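PDB 1H12: endo-1,4-beta-xylanase from Pseudoalteromonas haloplanktis, which hydrolyses internal beta-1,4 linkages of xylan as a cold-adapted family 8 glycoside hydrolase, and probably acts on related beta-glucans as well. Local coordinates for residues 338-341 and 342-346; 366-369 and 370-373. All blocks are in the same frame, centred on the assembly; numbering follows the deposited sequence.

Contact 1: 338-341 and 342-346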
ATOM      1  N   GLY A 338      19.203  -9.219   3.233  1.00 12.41           N
ATOM      2  CA  GLY A 338      19.599  -8.404   2.122  1.00 12.45           C
ATOM      3  C   GLY A 338      19.543  -6.918   2.380  1.00 10.95           C
ATOM      4  O   GLY A 338      18.713  -6.441   3.172  1.00 10.88           O
ATOM      5  N   CYS A 339      20.391  -6.195   1.691  1.00 10.20           N
ATOM      6  CA  CYS A 339      20.323  -4.775   1.654  1.00 10.37           C
ATOM      7  C   CYS A 339      18.974  -4.301   1.136  1.00  9.76           C
ATOM      8  O   CYS A 339      18.366  -4.925   0.283  1.00 10.84           O
ATOM      9  CB  CYS A 339      21.428  -4.147   0.798  1.00 10.48           C
ATOM     10  SG  CYS A 339      23.090  -4.276   1.502  1.00 12.61           S
ATOM     11  N   ALA A 340      18.537  -3.138   1.609  1.00  9.96           N
ATOM     12  CA  ALA A 340      17.297  -2.541   1.131  1.00 10.19           C
ATOM     13  C   ALA A 340      17.258  -2.508  -0.369  1.00 11.92           C
ATOM     14  O   ALA A 340      18.145  -2.009  -1.027  1.00 14.92           O
ATOM     15  CB  ALA A 340      17.175  -1.140   1.630  1.00 11.12           C
ATOM     16  N   GLY A 341      16.156  -2.928  -0.904  1.00 14.25           N
ATOM     17  CA  GLY A 341      15.918  -2.751  -2.345  1.00 16.81           C
ATOM     18  C   GLY A 341      15.108  -1.516  -2.665  1.00 12.69           C
ATOM     19  O   GLY A 341      14.889  -0.645  -1.833  1.00 13.94           O
ATOM     20  N   GLU A 342      14.695  -1.446  -3.903  1.00 11.42           N
ATOM     21  CA  GLU A 342      14.093  -0.244  -4.389  1.00 10.83           C
ATOM     22  C   GLU A 342      12.773   0.062  -3.705  1.00  9.66           C
ATOM     23  O   GLU A 342      12.437   1.219  -3.480  1.00  9.86           O
ATOM     24  CB  GLU A 342      13.883  -0.266  -5.899  1.00 11.19           C
ATOM     25  CG  GLU A 342      15.142  -0.518  -6.733  1.00 13.18           C
ATOM     26  CD  GLU A 342      15.396  -1.940  -7.060  1.00 14.46           C
ATOM     27  OE1 GLU A 342      14.844  -2.839  -6.398  1.00 15.41           O
ATOM     28  OE2 GLU A 342      16.158  -2.175  -8.034  1.00 19.19           O
ATOM     29  N   GLY A 343      11.994  -0.986  -3.403  1.00  9.60           N
ATOM     30  CA  GLY A 343      10.680  -0.755  -2.808  1.00 10.01           C
ATOM     31  C   GLY A 343      10.769  -0.194  -1.398  1.00  8.88           C
ATOM     32  O   GLY A 343       9.960   0.634  -0.998  1.00  9.59           O
ATOM     33  N   GLN A 344      11.754  -0.675  -0.640  1.00  8.92           N
ATOM     34  CA  GLN A 344      11.958  -0.187   0.708  1.00  8.68           C
ATOM     35  C   GLN A 344      12.425   1.249   0.669  1.00  8.56           C
ATOM     36  O   GLN A 344      11.959   2.116   1.444  1.00  8.97           O
ATOM     37  CB  GLN A 344      12.920  -1.115   1.438  1.00  8.53           C
ATOM     38  CG  GLN A 344      13.022  -0.877   2.914  1.00  8.50           C
ATOM     39  CD  GLN A 344      14.021  -1.750   3.589  1.00  8.96           C
ATOM     40  OE1 GLN A 344      14.695  -2.556   2.926  1.00 10.15           O
ATOM     41  NE2 GLN A 344      14.155  -1.590   4.921  1.00  9.21           N
ATOM     42  N   LYS A 345      13.374   1.546  -0.235  1.00  8.44           N
ATOM     43  CA  LYS A 345      13.822   2.913  -0.400  1.00  8.79           C
ATOM     44  C   LYS A 345      12.682   3.833  -0.859  1.00  8.50           C
ATOM     45  O   LYS A 345      12.608   4.985  -0.434  1.00  9.28           O
ATOM     46  CB  LYS A 345      14.976   2.954  -1.391  1.00  9.58           C
ATOM     47  CG  LYS A 345      16.224   2.313  -0.883  1.00 10.28           C
ATOM     48  CD  LYS A 345      17.364   2.293  -1.888  1.00 12.31           C
ATOM     49  CE  LYS A 345      18.685   1.828  -1.265  1.00 16.06           C
ATOM     50  NZ  LYS A 345      19.736   1.627  -2.312  1.00 17.78           N
ATOM     51  N   ALA A 346      11.804   3.318  -1.689  1.00  9.30           N
ATOM     52  CA  ALA A 346      10.630   4.062  -2.154  1.00  8.82           C
ATOM     53  C   ALA A 346       9.662   4.376  -0.989  1.00  8.80           C
ATOM     54  O   ALA A 346       9.214   5.508  -0.833  1.00  8.87           O
ATOM     55  CB  ALA A 346       9.918   3.228  -3.239  1.00 10.19           C
TER
HETATM   56  O   HOH W   1      18.679  -0.633  -3.537  1.00 25.58           O
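Gly341 and Lys345 form the first turn of a helix: Lys345 N donates to Gly341 O at 3.1 Å. The bond is nearly straight (171°) and lies in the carbonyl plane, with Gly341 at the N-cap position. Lys345 then runs back alongside the turn. Its CG passes 3.4 Å from Gly341 O, and with CG anti to its own carbonyl carbon (chi1 -68°) the extended chain carries NZ to a water. That water accepts from NZ and donates to Ala340 O at 2.9 Å, so the loop carbonyl and the ammonium group are bridged rather than directly paired. Across the turn, Gln344 OE1 rests tightly on Ala340, 3.1 Å from CB, while NE2 of the same amide hydrogen-bonds to Glu326 O and Tyr278 OH. With an alanine here, Glu326 O and Tyr278 OH would probably lose this donor, and a gap would be likely beside the Ala340 methyl. Glu342 reaches away to the bound xylose, which also touches Gly341. The loop follows strand 333-334 and is tied back through the Cys324-Cys339 disulfide; helix 342-351, which it leads into, packs against helix 379-392, with Glu342 on Asn382 and Ala346 on Ala389.

Contact 2: 366-369 and 370-373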
ATOM      1  N   ASN A 366      17.389  11.224  -2.082  1.00 13.54           N
ATOM      2  CA  ASN A 366      18.346  10.985  -3.159  1.00 14.73           C
ATOM      3  C   ASN A 366      18.640   9.526  -3.389  1.00 14.27           C
ATOM      4  O   ASN A 366      18.845   9.093  -4.527  1.00 16.23           O
ATOM      5  CB  ASN A 366      19.583  11.872  -2.975  1.00 16.54           C
ATOM      6  CG  ASN A 366      19.221  13.321  -3.357  1.00 19.60           C
ATOM      7  OD1 ASN A 366      18.850  13.528  -4.458  1.00 26.44           O
ATOM      8  ND2 ASN A 366      19.193  14.219  -2.441  1.00 26.54           N
ATOM      9  N   GLU A 367      18.616   8.711  -2.340  1.00 13.85           N
ATOM     10  CA  GLU A 367      18.796   7.275  -2.500  1.00 14.23           C
ATOM     11  C   GLU A 367      17.665   6.681  -3.327  1.00 14.65           C
ATOM     12  O   GLU A 367      17.883   5.674  -4.015  1.00 17.72           O
ATOM     13  CB  GLU A 367      18.909   6.560  -1.176  1.00 15.05           C
ATOM     14  CG  GLU A 367      20.235   6.884  -0.531  1.00 17.80           C
ATOM     15  CD  GLU A 367      20.478   6.182   0.756  1.00 27.62           C
ATOM     16  OE1 GLU A 367      19.738   5.173   0.982  1.00 33.07           O
ATOM     17  OE2 GLU A 367      21.459   6.612   1.503  1.00 29.31           O
ATOM     18  N   PHE A 368      16.471   7.226  -3.223  1.00 12.11           N
ATOM     19  CA  PHE A 368      15.341   6.784  -4.060  1.00 11.30           C
ATOM     20  C   PHE A 368      15.428   7.337  -5.487  1.00 11.41           C
ATOM     21  O   PHE A 368      15.266   6.613  -6.445  1.00 11.98           O
ATOM     22  CB  PHE A 368      14.027   7.205  -3.411  1.00 11.70           C
ATOM     23  CG  PHE A 368      12.828   7.097  -4.301  1.00 10.37           C
ATOM     24  CD1 PHE A 368      12.295   5.875  -4.683  1.00 11.30           C
ATOM     25  CD2 PHE A 368      12.228   8.211  -4.795  1.00 12.63           C
ATOM     26  CE1 PHE A 368      11.236   5.733  -5.507  1.00 11.38           C
ATOM     27  CE2 PHE A 368      11.144   8.094  -5.658  1.00 13.86           C
ATOM     28  CZ  PHE A 368      10.645   6.865  -6.000  1.00 13.51           C
ATOM     29  N   TRP A 369      15.682   8.621  -5.612  1.00 12.47           N
ATOM     30  CA  TRP A 369      15.622   9.284  -6.892  1.00 12.07           C
ATOM     31  C   TRP A 369      16.759   8.850  -7.825  1.00 13.56           C
ATOM     32  O   TRP A 369      16.600   8.913  -9.059  1.00 14.38           O
ATOM     33  CB  TRP A 369      15.653  10.804  -6.707  1.00 13.65           C
ATOM     34  CG  TRP A 369      15.187  11.610  -7.897  1.00 13.94           C
ATOM     35  CD1 TRP A 369      15.949  12.297  -8.765  1.00 16.00           C
ATOM     36  CD2 TRP A 369      13.850  11.739  -8.342  1.00 13.87           C
ATOM     37  NE1 TRP A 369      15.153  12.878  -9.717  1.00 15.91           N
ATOM     38  CE2 TRP A 369      13.866  12.535  -9.489  1.00 14.32           C
ATOM     39  CE3 TRP A 369      12.621  11.225  -7.891  1.00 14.42           C
ATOM     40  CZ2 TRP A 369      12.738  12.922 -10.132  1.00 16.06           C
ATOM     41  CZ3 TRP A 369      11.493  11.592  -8.528  1.00 15.10           C
ATOM     42  CH2 TRP A 369      11.541  12.411  -9.685  1.00 16.62           C
ATOM     43  N   SER A 370      17.855   8.372  -7.267  1.00 13.97           N
ATOM     44  CA  SER A 370      18.957   7.910  -8.082  1.00 14.92           C
ATOM     45  C   SER A 370      18.781   6.514  -8.594  1.00 14.31           C
ATOM     46  O   SER A 370      19.531   6.072  -9.456  1.00 16.12           O
ATOM     47  CB  SER A 370      20.245   7.996  -7.280  1.00 17.42           C
ATOM     48  OG  SER A 370      20.252   7.017  -6.262  1.00 22.99           O
ATOM     49  N   LEU A 371      17.762   5.791  -8.133  1.00 13.55           N
ATOM     50  CA  LEU A 371      17.569   4.418  -8.572  1.00 12.23           C
ATOM     51  C   LEU A 371      17.093   4.333 -10.003  1.00 12.87           C
ATOM     52  O   LEU A 371      16.352   5.185 -10.461  1.00 14.80           O
ATOM     53  CB  LEU A 371      16.444   3.772  -7.751  1.00 12.65           C
ATOM     54  CG  LEU A 371      16.758   3.601  -6.245  1.00 13.68           C
ATOM     55  CD1 LEU A 371      15.469   3.179  -5.558  1.00 14.39           C
ATOM     56  CD2 LEU A 371      17.871   2.582  -6.026  1.00 17.12           C
ATOM     57  N   SER A 372      17.490   3.252 -10.664  1.00 13.68           N
ATOM     58  CA  SER A 372      16.742   2.905 -11.875  0.50 13.68           C
ATOM     59  C   SER A 372      15.478   2.121 -11.470  1.00 12.42           C
ATOM     60  O   SER A 372      15.406   1.440 -10.437  1.00 13.48           O
ATOM     61  CB  SER A 372      17.634   1.931 -12.685  0.50 14.11           C
ATOM     62  OG  SER A 372      18.848   2.505 -13.149  0.50 14.02           O
ATOM     63  N   GLN A 373      14.499   2.146 -12.360  1.00 12.75           N
ATOM     64  CA  GLN A 373      13.245   1.454 -12.102  1.00 11.49           C
ATOM     65  C   GLN A 373      13.514  -0.030 -11.950  1.00 11.11           C
ATOM     66  O   GLN A 373      14.299  -0.575 -12.718  1.00 12.12           O
ATOM     67  CB  GLN A 373      12.276   1.729 -13.256  1.00 12.31           C
ATOM     68  CG  GLN A 373      10.924   1.108 -13.047  1.00 11.06           C
ATOM     69  CD  GLN A 373       9.898   1.549 -14.040  1.00 11.34           C
ATOM     70  OE1 GLN A 373      10.241   2.253 -15.022  1.00 13.21           O
ATOM     71  NE2 GLN A 373       8.632   1.219 -13.807  1.00 10.60           N
TER
HETATM   72  O   HOH W   2      14.511   6.668  -9.171  1.00 14.58           O
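Ser370 delivers two hydrogen bonds to one acceptor, Asn366 O, at the C-terminal end of helix 358-369, which finishes here in a type I beta-turn. Its backbone N lies 3.0 Å from Asn366 O in the last i to i+4 bond of this stretch. Its hydroxyl donates to the same oxygen, with OG also 3.0 Å from Asn366 O. Standing between its own backbone N and carbonyl carbon (chi1 71°), OG is turned back along the helix; both donors are tilted from the plane of the Asn366 carbonyl, the backbone N more than OG.

One residue later the spacing changes to i to i+3, and Leu371 N reaches Phe368 O at 3.1 Å. This closes the turn over Trp369 and Ser370, whose backbone angles stay near helical before Leu371 turns to an extended conformation. The turn bond approaches from above the Phe368 carbonyl, its donor 58° out of the plane. A water sits 2.8 Å from Phe368 O and 2.7 Å from Leu371 O, placed to link the two carbonyls, though it may not serve both at once.

Ser370 is exposed, while Glu367 and Trp369 are only partly so. Glu367 pairs with Lys317 in a salt bridge, and the Trp369 ring takes a cation-pi contact from Lys32 and also packs on Met390. Phe368, by contrast, is buried against helices 342-351 and 379-392, where its ring meets that of Tyr386. Leu371 adds to this packing and also touches Glu342 of helix 342-351; its CD1 comes obliquely to the Phe368 ring, 4.3 Å from Phe368 CD1. With its CG anti to the carbonyl carbon (chi1 -66°), Leu371 folds its branch back over the end of the helix, and CG comes to 3.2 Å from Glu367 O.

Overall arrangement
Contact 1 precedes contact 2 along the chain: the first opens helix 342-351, the second closes helix 358-369, the next helix in sequence. Their centres are 10 Å apart, on the same side of the chain's centre, within the alpha/alpha-barrel fold known for family 8 hydrolases. They touch directly, with Ala346 CA 3.5 Å from Phe368 CD1 and Glu342 CB 3.8 Å from Leu371 CD1. Helix 379-392 packs against both. Glu342 belongs to the xylose pocket with Gln327, Gly341, Tyr378 and Asn382, whereas the Leu371 side chain stays about 8 Å from the sugar. Contact 2 therefore probably lies in a second shell behind Glu342, on which Leu371 packs.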